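Long-range contacts in beta-glucanase (Podospora anserina, PDB 4LE4), which probably hydrolyses beta-glucans as a glycoside hydrolase of family GH131 and binds cellotriose: residues L101-I106 against W157-W162; N107-T112 against E222-S227; A173-F178 against P193-T198. One frame throughout, in Å; residues are numbered along the deposited sequence.

In the fold
All three contacts belong to the GH131 catalytic domain, and all reach the same antiparallel sheet of its concanavalin-like fold. Contacts 1 and 2 lie side by side, centres about 8 Å apart, because strands 94-102 and 222-233 are neighbours in that sheet; M102 and Y225 join them. Contact 3 sits farther off, its centre about 28 Å from contact 1 and about 27 Å from contact 2, on the hairpin of strands 175-182 and 188-195. Along the chain the segments of contacts 1 and 2 alternate, and contact 3 falls between the two halves of contact 2. Contacts 1 and 2 thus pack loops against adjoining strands of the sheet, whereas contact 3 pairs two of its strands.

Contact 1. Residues L101-I106 against W157-W162; sequences LMRKDI and WAADVW
R103 reaches across W157 and grips that residue's carbonyl. Its CB starts 3.7 Å from W157 CZ2, CG continues over the indole, and CD lies above the five-membered ring, 3.8 Å from its centroid, as a CH-pi contact. With CG set between the backbone N and the carbonyl carbon (chi1 74°) and the chain then extended, the arginine passes obliquely over the ring face before its guanidinium stands nearly perpendicular to it. There NE and NH2 both donate to W157 O, NH2 at 2.9 Å and in the carbonyl plane, NE from above it. NH1 turns to D105 OD1 in a salt bridge, while A159 N lies over one guanidinium face. The backbone is tied too: D160 N donates to R103 O at 2.8 Å. Next door, M102 CB sits 3.4 Å from the centroid of the six-membered ring of W162, over its face, and M102 CE approaches W162 CZ2. One water accepts from R103 N, and another bridges K104 NZ and D160 OD1. The A158-V161 segment is a type II beta turn, packed beside strand 94-102 in the loop that leads into strand 163-170 of the concanavalin-like sheet.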
loop_
_atom_site.group_PDB
_atom_site.type_symbol
_atom_site.label_atom_id
_atom_site.label_comp_id
_atom_site.label_asym_id
_atom_site.label_seq_id
_atom_site.Cartn_x
_atom_site.Cartn_y
_atom_site.Cartn_z
ATOM N N LEU A 101 3.274 1.566 -6.100
ATOM C CA LEU A 101 2.201 2.554 -6.069
ATOM C C LEU A 101 2.387 3.639 -7.124
ATOM O O LEU A 101 3.502 4.063 -7.373
ATOM C CB LEU A 101 2.230 3.209 -4.681
ATOM C CG LEU A 101 1.243 4.336 -4.385
ATOM C CD1 LEU A 101 -0.172 3.780 -4.285
ATOM C CD2 LEU A 101 1.677 4.994 -3.033
ATOM N N MET A 102 1.283 4.151 -7.675
ATOM C CA MET A 102 1.385 5.224 -8.689
ATOM C C MET A 102 0.103 6.048 -8.645
ATOM O O MET A 102 -0.960 5.548 -8.267
ATOM C CB MET A 102 1.560 4.583 -10.096
ATOM C CG MET A 102 1.581 5.525 -11.325
ATOM S SD MET A 102 -0.113 5.907 -11.923
ATOM C CE MET A 102 -0.538 4.350 -12.828
ATOM N N ARG A 103 0.210 7.340 -8.945
ATOM C CA ARG A 103 -0.996 8.155 -9.038
ATOM C C ARG A 103 -0.913 8.793 -10.447
ATOM O O ARG A 103 0.161 8.892 -11.042
ATOM C CB ARG A 103 -0.992 9.307 -8.028
ATOM C CG ARG A 103 -0.029 10.409 -8.439
ATOM C CD ARG A 103 -0.123 11.621 -7.477
ATOM N NE ARG A 103 0.788 12.687 -7.891
ATOM C CZ ARG A 103 0.527 13.586 -8.845
ATOM N NH1 ARG A 103 -0.626 13.569 -9.511
ATOM N NH2 ARG A 103 1.432 14.513 -9.126
ATOM N N LYS A 104 -2.060 9.219 -10.955
ATOM C CA LYS A 104 -2.131 9.919 -12.241
ATOM C C LYS A 104 -2.579 11.370 -11.929
ATOM O O LYS A 104 -2.827 11.720 -10.775
ATOM C CB LYS A 104 -3.189 9.246 -13.136
ATOM C CG LYS A 104 -2.827 7.832 -13.570
ATOM C CD LYS A 104 -3.942 7.225 -14.479
ATOM C CE LYS A 104 -3.632 5.796 -14.928
ATOM N NZ LYS A 104 -2.447 5.714 -15.840
ATOM N N ASP A 105 -2.691 12.211 -12.953
ATOM C CA ASP A 105 -3.181 13.555 -12.709
ATOM C C ASP A 105 -4.727 13.542 -12.690
ATOM O O ASP A 105 -5.348 14.436 -12.128
ATOM C CB ASP A 105 -2.658 14.521 -13.782
ATOM C CG ASP A 105 -1.269 15.029 -13.466
ATOM O OD1 ASP A 105 -0.944 15.179 -12.256
ATOM O OD2 ASP A 105 -0.509 15.301 -14.420
ATOM N N ILE A 106 -5.351 12.531 -13.302
ATOM C CA ILE A 106 -6.819 12.434 -13.287
ATOM C C ILE A 106 -7.179 11.771 -11.958
ATOM O O ILE A 106 -6.564 10.762 -11.575
ATOM C CB ILE A 106 -7.367 11.558 -14.440
ATOM C CG1 ILE A 106 -7.186 12.279 -15.781
ATOM C CG2 ILE A 106 -8.840 11.248 -14.207
ATOM C CD1 ILE A 106 -7.975 13.564 -15.906
ATOM N N TRP A 157 5.987 13.608 -5.404
ATOM C CA TRP A 157 5.156 12.552 -5.979
ATOM C C TRP A 157 4.604 12.981 -7.350
ATOM O O TRP A 157 3.588 13.656 -7.442
ATOM C CB TRP A 157 4.019 12.216 -5.030
ATOM C CG TRP A 157 3.290 10.920 -5.385
ATOM C CD1 TRP A 157 3.623 10.033 -6.391
ATOM C CD2 TRP A 157 2.156 10.369 -4.720
ATOM N NE1 TRP A 157 2.764 8.976 -6.376
ATOM C CE2 TRP A 157 1.849 9.149 -5.366
ATOM C CE3 TRP A 157 1.357 10.783 -3.632
ATOM C CZ2 TRP A 157 0.783 8.343 -4.965
ATOM C CZ3 TRP A 157 0.306 9.990 -3.232
ATOM C CH2 TRP A 157 0.021 8.764 -3.905
ATOM N N ALA A 158 5.296 12.584 -8.404
ATOM C CA ALA A 158 4.900 12.943 -9.765
ATOM C C ALA A 158 3.885 11.959 -10.375
ATOM O O ALA A 158 3.841 10.780 -10.029
ATOM C CB ALA A 158 6.149 13.010 -10.653
ATOM N N ALA A 159 3.074 12.466 -11.292
ATOM C CA ALA A 159 2.090 11.641 -11.977
ATOM C C ALA A 159 2.752 10.580 -12.851
ATOM O O ALA A 159 3.820 10.821 -13.420
ATOM C CB ALA A 159 1.196 12.524 -12.845
ATOM N N ASP A 160 2.096 9.424 -12.952
ATOM C CA ASP A 160 2.525 8.300 -13.788
ATOM C C ASP A 160 3.832 7.633 -13.412
ATOM O O ASP A 160 4.356 6.809 -14.182
ATOM C CB ASP A 160 2.607 8.743 -15.260
ATOM C CG ASP A 160 1.379 9.516 -15.696
ATOM O OD1 ASP A 160 0.275 9.055 -15.391
ATOM O OD2 ASP A 160 1.502 10.583 -16.338
ATOM N N VAL A 161 4.394 8.002 -12.265
ATOM C CA VAL A 161 5.640 7.385 -11.824
ATOM C C VAL A 161 5.328 6.244 -10.895
ATOM O O VAL A 161 4.573 6.418 -9.953
ATOM C CB VAL A 161 6.547 8.408 -11.048
ATOM C CG1 VAL A 161 7.760 7.685 -10.426
ATOM C CG2 VAL A 161 7.020 9.499 -12.006
ATOM N N TRP A 162 5.901 5.075 -11.157
ATOM C CA TRP A 162 5.682 3.943 -10.279
ATOM C C TRP A 162 6.733 3.916 -9.187
ATOM O O TRP A 162 7.909 3.989 -9.477
ATOM C CB TRP A 162 5.751 2.633 -11.071
ATOM C CG TRP A 162 4.465 2.330 -11.731
ATOM C CD1 TRP A 162 4.105 2.622 -13.040
ATOM C CD2 TRP A 162 3.308 1.774 -11.108
ATOM N NE1 TRP A 162 2.795 2.277 -13.245
ATOM C CE2 TRP A 162 2.277 1.752 -12.086
ATOM C CE3 TRP A 162 3.032 1.293 -9.809
ATOM C CZ2 TRP A 162 1.001 1.262 -11.817
ATOM C CZ3 TRP A 162 1.740 0.804 -9.530
ATOM C CH2 TRP A 162 0.740 0.792 -10.542
HETATM O O HOH W 1 2.934 8.278 -9.237
HETATM O O HOH W 2 0.061 6.470 -15.834
HETATM O O HOH W 3 -1.881 8.712 -17.311
HETATM O O HOH W 4 -1.343 11.314 -15.420
#

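Contact 2. Residues N107-T112 against E222-S227; sequences NAPATT and EDFYWS
N107 meets D223 twice, once through its backbone and once through its side chain. D223 N donates to N107 O at 2.8 Å; E222 CA adds a CA-H...O contact to the same oxygen. N107 ND2 gives its own bond of 2.8 Å to D223 OD2, approaching from above the carboxylate, whose plane is turned 79° from that of the amide. The other oxygen, D223 OD1, is bonded to T65 OG1, so both carboxylate oxygens have a partner. E222 extends alongside P109 and A110: OE1 lies 3.4 Å from P109 CA, while OE2 takes a weak bond from A110 N, at 3.4 Å. OE1 is hydrogen-bonded to H115 NE2, and OE2 also has a long, weak ion pair with R78 and lies close to E211. With an alanine here in place of E222, H115 NE2 would probably lose its carboxylate partner and the A110 amide its weak acceptor, and a gap would be likely to open beside P109. P109 CB rests 3.6 Å from F224 CZ, meeting the ring obliquely. The loop between strands 94-102 and 115-120 is thus held against the start of strand 222-233, which pairs antiparallel with strands 61-66 and 94-102, while F224 reaches V209 and A110 touches E211 of strand 209-211.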
loop_
_atom_site.group_PDB
_atom_site.type_symbol
_atom_site.label_atom_id
_atom_site.label_comp_id
_atom_site.label_asym_id
_atom_site.label_seq_id
_atom_site.Cartn_x
_atom_site.Cartn_y
_atom_site.Cartn_z
ATOM N N ASN A 107 -8.145 12.344 -11.257
ATOM C CA ASN A 107 -8.549 11.836 -9.950
ATOM C C ASN A 107 -7.303 11.693 -9.059
ATOM O O ASN A 107 -7.130 10.691 -8.361
ATOM C CB ASN A 107 -9.252 10.487 -10.088
ATOM C CG ASN A 107 -10.542 10.608 -10.831
ATOM O OD1 ASN A 107 -11.135 11.680 -10.856
ATOM N ND2 ASN A 107 -11.003 9.522 -11.423
ATOM N N ALA A 108 -6.439 12.701 -9.104
ATOM C CA ALA A 108 -5.235 12.660 -8.284
ATOM C C ALA A 108 -5.576 12.850 -6.811
ATOM O O ALA A 108 -6.514 13.557 -6.468
ATOM C CB ALA A 108 -4.275 13.750 -8.728
ATOM N N PRO A 109 -4.809 12.222 -5.912
ATOM C CA PRO A 109 -5.120 12.411 -4.488
ATOM C C PRO A 109 -4.994 13.904 -4.137
ATOM O O PRO A 109 -4.105 14.606 -4.642
ATOM C CB PRO A 109 -4.065 11.543 -3.775
ATOM C CG PRO A 109 -2.986 11.370 -4.779
ATOM C CD PRO A 109 -3.755 11.215 -6.088
ATOM N N ALA A 110 -5.896 14.376 -3.291
ATOM C CA ALA A 110 -5.915 15.784 -2.876
ATOM C C ALA A 110 -4.656 16.119 -2.060
ATOM O O ALA A 110 -4.392 15.462 -1.040
ATOM C CB ALA A 110 -7.152 16.037 -2.036
ATOM N N THR A 111 -3.892 17.120 -2.488
ATOM C CA THR A 111 -2.682 17.469 -1.740
ATOM C C THR A 111 -2.995 18.271 -0.460
ATOM O O THR A 111 -2.110 18.498 0.360
ATOM C CB THR A 111 -1.709 18.270 -2.588
ATOM O OG1 THR A 111 -2.362 19.457 -3.056
ATOM C CG2 THR A 111 -1.200 17.413 -3.784
ATOM N N THR A 112 -4.256 18.672 -0.296
ATOM C CA THR A 112 -4.686 19.445 0.872
ATOM C C THR A 112 -5.108 18.577 2.045
ATOM O O THR A 112 -5.424 19.096 3.123
ATOM C CB THR A 112 -5.891 20.332 0.520
ATOM O OG1 THR A 112 -6.867 19.525 -0.167
ATOM C CG2 THR A 112 -5.456 21.506 -0.345
ATOM N N GLU A 222 -10.638 10.001 -5.946
ATOM C CA GLU A 222 -9.187 9.858 -5.899
ATOM C C GLU A 222 -8.841 8.420 -6.231
ATOM O O GLU A 222 -9.386 7.495 -5.624
ATOM C CB GLU A 222 -8.673 10.211 -4.509
ATOM C CG GLU A 222 -8.882 11.681 -4.187
ATOM C CD GLU A 222 -8.395 12.068 -2.806
ATOM O OE1 GLU A 222 -7.517 11.356 -2.286
ATOM O OE2 GLU A 222 -8.882 13.082 -2.252
ATOM N N ASP A 223 -7.948 8.253 -7.197
ATOM C CA ASP A 223 -7.526 6.931 -7.660
ATOM C C ASP A 223 -6.053 6.662 -7.329
ATOM O O ASP A 223 -5.194 7.509 -7.563
ATOM C CB ASP A 223 -7.690 6.807 -9.184
ATOM C CG ASP A 223 -9.164 6.833 -9.650
ATOM O OD1 ASP A 223 -10.057 6.349 -8.907
ATOM O OD2 ASP A 223 -9.429 7.311 -10.790
ATOM N N PHE A 224 -5.772 5.454 -6.840
ATOM C CA PHE A 224 -4.408 5.027 -6.500
ATOM C C PHE A 224 -4.187 3.693 -7.208
ATOM O O PHE A 224 -5.033 2.827 -7.146
ATOM C CB PHE A 224 -4.288 4.847 -4.988
ATOM C CG PHE A 224 -4.673 6.080 -4.196
ATOM C CD1 PHE A 224 -6.005 6.399 -3.989
ATOM C CD2 PHE A 224 -3.688 6.919 -3.676
ATOM C CE1 PHE A 224 -6.372 7.550 -3.267
ATOM C CE2 PHE A 224 -4.035 8.070 -2.954
ATOM C CZ PHE A 224 -5.362 8.387 -2.749
ATOM N N TYR A 225 -3.044 3.530 -7.851
ATOM C CA TYR A 225 -2.743 2.325 -8.626
ATOM C C TYR A 225 -1.721 1.501 -7.891
ATOM O O TYR A 225 -0.739 2.037 -7.406
ATOM C CB TYR A 225 -2.226 2.739 -9.994
ATOM C CG TYR A 225 -3.296 3.518 -10.716
ATOM C CD1 TYR A 225 -4.203 2.870 -11.549
ATOM C CD2 TYR A 225 -3.459 4.891 -10.495
ATOM C CE1 TYR A 225 -5.263 3.566 -12.155
ATOM C CE2 TYR A 225 -4.504 5.599 -11.088
ATOM C CZ TYR A 225 -5.411 4.929 -11.925
ATOM O OH TYR A 225 -6.447 5.602 -12.556
ATOM N N TRP A 226 -1.967 0.203 -7.812
ATOM C CA TRP A 226 -1.094 -0.693 -7.040
ATOM C C TRP A 226 -0.753 -1.961 -7.797
ATOM O O TRP A 226 -1.603 -2.475 -8.530
ATOM C CB TRP A 226 -1.838 -1.184 -5.791
ATOM C CG TRP A 226 -2.269 -0.142 -4.828
ATOM C CD1 TRP A 226 -3.263 0.807 -5.002
ATOM C CD2 TRP A 226 -1.729 0.070 -3.537
ATOM N NE1 TRP A 226 -3.356 1.592 -3.887
ATOM C CE2 TRP A 226 -2.431 1.165 -2.965
ATOM C CE3 TRP A 226 -0.714 -0.554 -2.796
ATOM C CZ2 TRP A 226 -2.151 1.650 -1.678
ATOM C CZ3 TRP A 226 -0.434 -0.062 -1.509
ATOM C CH2 TRP A 226 -1.153 1.024 -0.971
ATOM N N SER A 227 0.458 -2.486 -7.589
ATOM C CA SER A 227 0.817 -3.784 -8.173
ATOM C C SER A 227 1.982 -4.346 -7.365
ATOM O O SER A 227 2.516 -3.662 -6.492
ATOM C CB SER A 227 1.185 -3.678 -9.663
ATOM O OG SER A 227 2.316 -2.882 -9.916
#

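Contact 3. Residues A173-F178 against P193-T198; sequences AGTVGF and PVKTST
V176 and V194 form the antiparallel hydrogen-bonded pair of a beta hairpin, strands 175-182 and 188-195. Their amides and carbonyls bond reciprocally, V176 N to V194 O and V194 N to V176 O, each at 2.8 Å. One step along, T175 and K195 make a non-hydrogen-bonded pair, and T175 CA gives a CA-H...O contact to V194 O. T175 OG1 stands between its backbone N and carbonyl carbon (chi1 63°), which brings it to 3.7 Å from P193 CB. G177 CA lies 3.6 Å from P193 CA, so the two backbones run close here. Beyond this shell, V176 and V194 both touch V147 of strand 142-147, and V176 also meets W145, so their face of the hairpin packs on the second sheet. T175 reaches D170 of strand 163-170, where G174 and T175 together make a G1 beta bulge. G174 has positive phi, as the first residue of such a bulge commonly does. Past the paired residues, T196 N donates to G174 O at 3.2 Å, and the chain curls back until T198 CG2 rests 3.4 Å from G174 CA.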
loop_
_atom_site.group_PDB
_atom_site.type_symbol
_atom_site.label_atom_id
_atom_site.label_comp_id
_atom_site.label_asym_id
_atom_site.label_seq_id
_atom_site.Cartn_x
_atom_site.Cartn_y
_atom_site.Cartn_z
ATOM N N ALA A 173 13.862 -7.318 16.579
ATOM C CA ALA A 173 14.643 -6.173 17.009
ATOM C C ALA A 173 13.804 -4.899 17.115
ATOM O O ALA A 173 14.198 -3.941 17.784
ATOM C CB ALA A 173 15.759 -5.937 16.029
ATOM N N GLY A 174 12.655 -4.878 16.443
ATOM C CA GLY A 174 11.848 -3.668 16.480
ATOM C C GLY A 174 12.462 -2.575 15.628
ATOM O O GLY A 174 12.681 -1.448 16.089
ATOM N N THR A 175 12.769 -2.902 14.377
ATOM C CA THR A 175 13.350 -1.916 13.465
ATOM C C THR A 175 12.692 -2.008 12.101
ATOM O O THR A 175 12.169 -3.056 11.726
ATOM C CB THR A 175 14.880 -2.116 13.228
ATOM O OG1 THR A 175 15.121 -3.378 12.595
ATOM C CG2 THR A 175 15.639 -2.049 14.549
ATOM N N VAL A 176 12.713 -0.909 11.354
ATOM C CA VAL A 176 12.152 -0.942 9.997
ATOM C C VAL A 176 13.051 -0.131 9.081
ATOM O O VAL A 176 13.363 1.036 9.371
ATOM C CB VAL A 176 10.704 -0.386 9.945
ATOM C CG1 VAL A 176 10.689 1.036 10.436
ATOM C CG2 VAL A 176 10.133 -0.479 8.491
ATOM N N GLY A 177 13.457 -0.763 7.984
ATOM C CA GLY A 177 14.315 -0.147 6.979
ATOM C C GLY A 177 13.476 0.085 5.718
ATOM O O GLY A 177 12.426 -0.534 5.551
ATOM N N PHE A 178 13.965 0.931 4.827
ATOM C CA PHE A 178 13.205 1.309 3.649
ATOM C C PHE A 178 13.964 1.079 2.353
ATOM O O PHE A 178 15.039 1.640 2.155
ATOM C CB PHE A 178 12.831 2.792 3.803
ATOM C CG PHE A 178 12.026 3.356 2.652
ATOM C CD1 PHE A 178 10.694 2.998 2.478
ATOM C CD2 PHE A 178 12.592 4.301 1.815
ATOM C CE1 PHE A 178 9.929 3.601 1.480
ATOM C CE2 PHE A 178 11.851 4.912 0.817
ATOM C CZ PHE A 178 10.515 4.556 0.658
ATOM N N PRO A 193 17.628 0.554 8.791
ATOM C CA PRO A 193 16.579 0.300 9.798
ATOM C C PRO A 193 16.519 1.298 10.947
ATOM O O PRO A 193 17.553 1.614 11.565
ATOM C CB PRO A 193 16.885 -1.116 10.266
ATOM C CG PRO A 193 17.451 -1.757 9.006
ATOM C CD PRO A 193 18.391 -0.672 8.510
ATOM N N VAL A 194 15.295 1.780 11.202
ATOM C CA VAL A 194 14.970 2.757 12.234
ATOM C C VAL A 194 14.197 2.063 13.365
ATOM O O VAL A 194 13.305 1.259 13.098
ATOM C CB VAL A 194 14.056 3.873 11.645
ATOM C CG1 VAL A 194 13.663 4.859 12.717
ATOM C CG2 VAL A 194 14.759 4.561 10.520
ATOM N N LYS A 195 14.523 2.388 14.617
ATOM C CA LYS A 195 13.856 1.776 15.777
ATOM C C LYS A 195 12.467 2.340 16.050
ATOM O O LYS A 195 12.269 3.543 15.981
ATOM C CB LYS A 195 14.677 1.989 17.060
ATOM C CG LYS A 195 15.979 1.239 17.160
ATOM C CD LYS A 195 16.353 1.096 18.639
ATOM C CE LYS A 195 17.805 0.643 18.873
ATOM N NZ LYS A 195 18.810 1.696 18.514
ATOM N N THR A 196 11.509 1.470 16.364
ATOM C CA THR A 196 10.161 1.907 16.694
ATOM C C THR A 196 9.449 0.712 17.302
ATOM O O THR A 196 9.963 -0.392 17.247
ATOM C CB THR A 196 9.366 2.404 15.425
ATOM O OG1 THR A 196 8.250 3.211 15.836
ATOM C CG2 THR A 196 8.839 1.240 14.619
ATOM N N SER A 197 8.273 0.927 17.886
ATOM C CA SER A 197 7.491 -0.176 18.462
ATOM C C SER A 197 6.839 -0.929 17.319
ATOM O O SER A 197 5.882 -0.437 16.706
ATOM C CB SER A 197 6.365 0.328 19.373
ATOM O OG SER A 197 6.866 0.840 20.588
ATOM N N THR A 198 7.359 -2.110 17.030
ATOM C CA THR A 198 6.815 -2.908 15.972
ATOM C C THR A 198 5.961 -3.938 16.694
ATOM O O THR A 198 6.469 -4.877 17.303
ATOM C CB THR A 198 7.961 -3.538 15.160
ATOM O OG1 THR A 198 7.445 -4.016 13.921
ATOM C CG2 THR A 198 8.617 -4.665 15.905
#